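Local coordinates for protein gamma-glutamyltransferase 1 Threonine peptidase. MEROPS family T03 (Pseudomonas nitroreducens, PDB 5ZJG) that transfers gamma-glutamyl groups from glutathione and other gamma-glutamyl compounds to amino acids or peptides, or hydrolyses them to release glutamate, at residues B[20-25]-B[40-45]. Residues are numbered along the deposited sequence; the frame is centred on the assembly and turned at random.
With GLY (glycine), chain E; GLY (glycine), chain F.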
# COMPACT_ATOMS: atom_id res chain seq x y z
N LEU B 20 -4.43 6.35 3.36
CA LEU B 20 -4.32 7.32 4.44
C LEU B 20 -3.45 6.81 5.58
O LEU B 20 -3.20 7.54 6.55
CB LEU B 20 -5.71 7.63 4.99
CG LEU B 20 -6.69 8.37 4.09
CD1 LEU B 20 -8.03 8.45 4.83
CD2 LEU B 20 -6.16 9.79 3.79
N ASN B 21 -2.97 5.57 5.45
CA ASN B 21 -2.34 4.72 6.46
C ASN B 21 -3.44 3.96 7.19
O ASN B 21 -4.01 3.04 6.61
CB ASN B 21 -1.41 5.49 7.41
CG ASN B 21 -0.57 4.54 8.25
OD1 ASN B 21 -0.52 3.33 7.97
ND2 ASN B 21 0.08 5.06 9.27
N TRP B 22 -3.76 4.29 8.44
CA TRP B 22 -4.80 3.52 9.10
C TRP B 22 -6.18 3.93 8.56
O TRP B 22 -6.31 4.86 7.77
CB TRP B 22 -4.68 3.66 10.61
CG TRP B 22 -3.47 2.90 11.03
CD1 TRP B 22 -2.21 3.39 11.11
CD2 TRP B 22 -3.40 1.50 11.33
NE1 TRP B 22 -1.34 2.39 11.48
CE2 TRP B 22 -2.05 1.22 11.63
CE3 TRP B 22 -4.34 0.46 11.40
CZ2 TRP B 22 -1.62 -0.05 11.99
CZ3 TRP B 22 -3.90 -0.80 11.77
CH2 TRP B 22 -2.55 -1.05 12.05
N ASP B 23 -7.20 3.17 8.95
CA ASP B 23 -8.55 3.43 8.45
C ASP B 23 -8.99 4.83 8.83
O ASP B 23 -9.03 5.19 10.02
CB ASP B 23 -9.52 2.39 9.00
CG ASP B 23 -9.19 0.98 8.54
OD1 ASP B 23 -8.87 0.78 7.35
OD2 ASP B 23 -9.24 0.07 9.39
N PHE B 24 -9.31 5.63 7.82
CA PHE B 24 -9.72 7.02 7.96
C PHE B 24 -8.59 7.91 8.43
O PHE B 24 -8.85 9.04 8.87
CB PHE B 24 -10.92 7.17 8.91
CG PHE B 24 -12.12 6.36 8.50
CD1 PHE B 24 -12.87 6.72 7.39
CD2 PHE B 24 -12.49 5.24 9.22
CE1 PHE B 24 -13.96 5.96 7.00
CE2 PHE B 24 -13.58 4.50 8.84
CZ PHE B 24 -14.32 4.86 7.73
N GLY B 25 -7.35 7.42 8.34
CA GLY B 25 -6.19 8.25 8.58
C GLY B 25 -6.16 8.84 9.98
O GLY B 25 -6.36 8.16 10.99
N GLU B 40 0.05 9.25 8.03
CA GLU B 40 1.21 8.55 7.48
C GLU B 40 2.47 8.76 8.31
O GLU B 40 3.43 8.00 8.16
CB GLU B 40 1.45 9.01 6.04
CG GLU B 40 1.82 7.89 5.10
CD GLU B 40 0.64 7.00 4.72
OE1 GLU B 40 -0.35 7.49 4.14
OE2 GLU B 40 0.70 5.79 5.00
N MET B 41 2.51 9.78 9.16
CA MET B 41 3.74 10.04 9.90
C MET B 41 4.14 8.87 10.78
O MET B 41 5.32 8.74 11.12
CB MET B 41 3.59 11.30 10.75
CG MET B 41 3.45 12.60 9.92
SD MET B 41 4.95 13.09 9.05
CE MET B 41 5.98 13.73 10.38
N ASP B 42 3.19 8.01 11.15
CA ASP B 42 3.55 6.88 12.01
C ASP B 42 4.40 5.84 11.29
O ASP B 42 4.92 4.93 11.96
CB ASP B 42 2.29 6.21 12.57
CG ASP B 42 2.61 5.15 13.63
OD1 ASP B 42 3.10 5.50 14.72
OD2 ASP B 42 2.37 3.95 13.36
N ASP B 43 4.57 5.95 9.97
CA ASP B 43 5.44 5.05 9.23
C ASP B 43 6.91 5.43 9.36
O ASP B 43 7.78 4.60 9.05
CB ASP B 43 5.01 5.00 7.75
CG ASP B 43 3.88 4.02 7.50
OD1 ASP B 43 3.52 3.26 8.43
OD2 ASP B 43 3.34 4.03 6.37
N PHE B 44 7.21 6.63 9.85
CA PHE B 44 8.55 6.94 10.32
C PHE B 44 8.83 6.19 11.62
O PHE B 44 7.92 5.72 12.31
CB PHE B 44 8.72 8.43 10.62
CG PHE B 44 8.91 9.33 9.41
CD1 PHE B 44 9.98 9.17 8.55
CD2 PHE B 44 8.04 10.38 9.20
CE1 PHE B 44 10.16 10.04 7.47
CE2 PHE B 44 8.20 11.26 8.12
CZ PHE B 44 9.25 11.09 7.26
N SER B 45 10.11 6.06 11.94
CA SER B 45 10.49 5.62 13.28
C SER B 45 10.44 6.84 14.20
O SER B 45 11.07 7.86 13.91
CB SER B 45 11.87 4.99 13.26
OG SER B 45 12.35 4.84 14.59
N GLY E . 1.00 3.04 5.67
CA GLY E . 1.44 1.68 5.43
C GLY E . 2.49 1.64 4.34
O GLY E . 3.24 0.66 4.18
OXT GLY E . 2.61 2.60 3.58
N GLY F . -6.40 -2.11 9.78
CA GLY F . -5.15 -2.27 9.06
C GLY F . -5.03 -1.32 7.89
O GLY F . -5.70 -0.29 7.83
O HOH W 1 1.71 3.25 10.81
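Asn21 lies obliquely across the carboxylate of Glu40, its CB 3.2 Å from Glu40 OE2 and the amide plane turned 34° from that of the acid. This is the tight part of the contact: Glu40 bends at chi2 (74°), which folds its carboxylate back against the Leu20-Asn21 peptide, where OE1 comes within 3.5 Å of Leu20 C. OE1 is also near Asn21 N, but the angle is too poor for a bond, and that N-H goes to Thr19 OG1. With CG swung opposite the backbone N (chi1 -168°), Asn21 turns OD1 to the chain E glycine and ND2 to the side of the 3-10 turn of residues 40-43. OD1 accepts a hydrogen bond from the glycine amino group at 2.8 Å, while Asp43 OD2 takes the same nitrogen at 2.6 Å. Glu40 OE2 also lies close to this nitrogen; OE2 and Asp43 OD2 each pair with a basic side chain of the partner protein chain. On the other branch, ND2 bonds to Asp39 O.

Toward Asp42 the packing is looser, and a water fills in. It accepts from Asn21 ND2 (2.9 Å) and from Trp22 NE1, and donates to Asp42 OD2 (2.7 Å) and Asp43 OD1, so four side chains that do not bond directly to each other share one mediator. Trp22, partly exposed, stacks on Phe54 and brings CZ3 to 3.3 Å from CA of the chain F glycine. Replacing Asn21 by an alanine removes both amide ends, which would probably leave the glycine amino group short of an acceptor, and Asp39 O and the water each without a donor. Asn21, Glu40 and Asp43 correspond to L-glutamate-binding residues, and their convergence on a ligand amino group is consistent with the substrate alpha-amino pocket of gamma-glutamyltransferases, N-terminal nucleophile hydrolases whose probable nucleophile is Thr1.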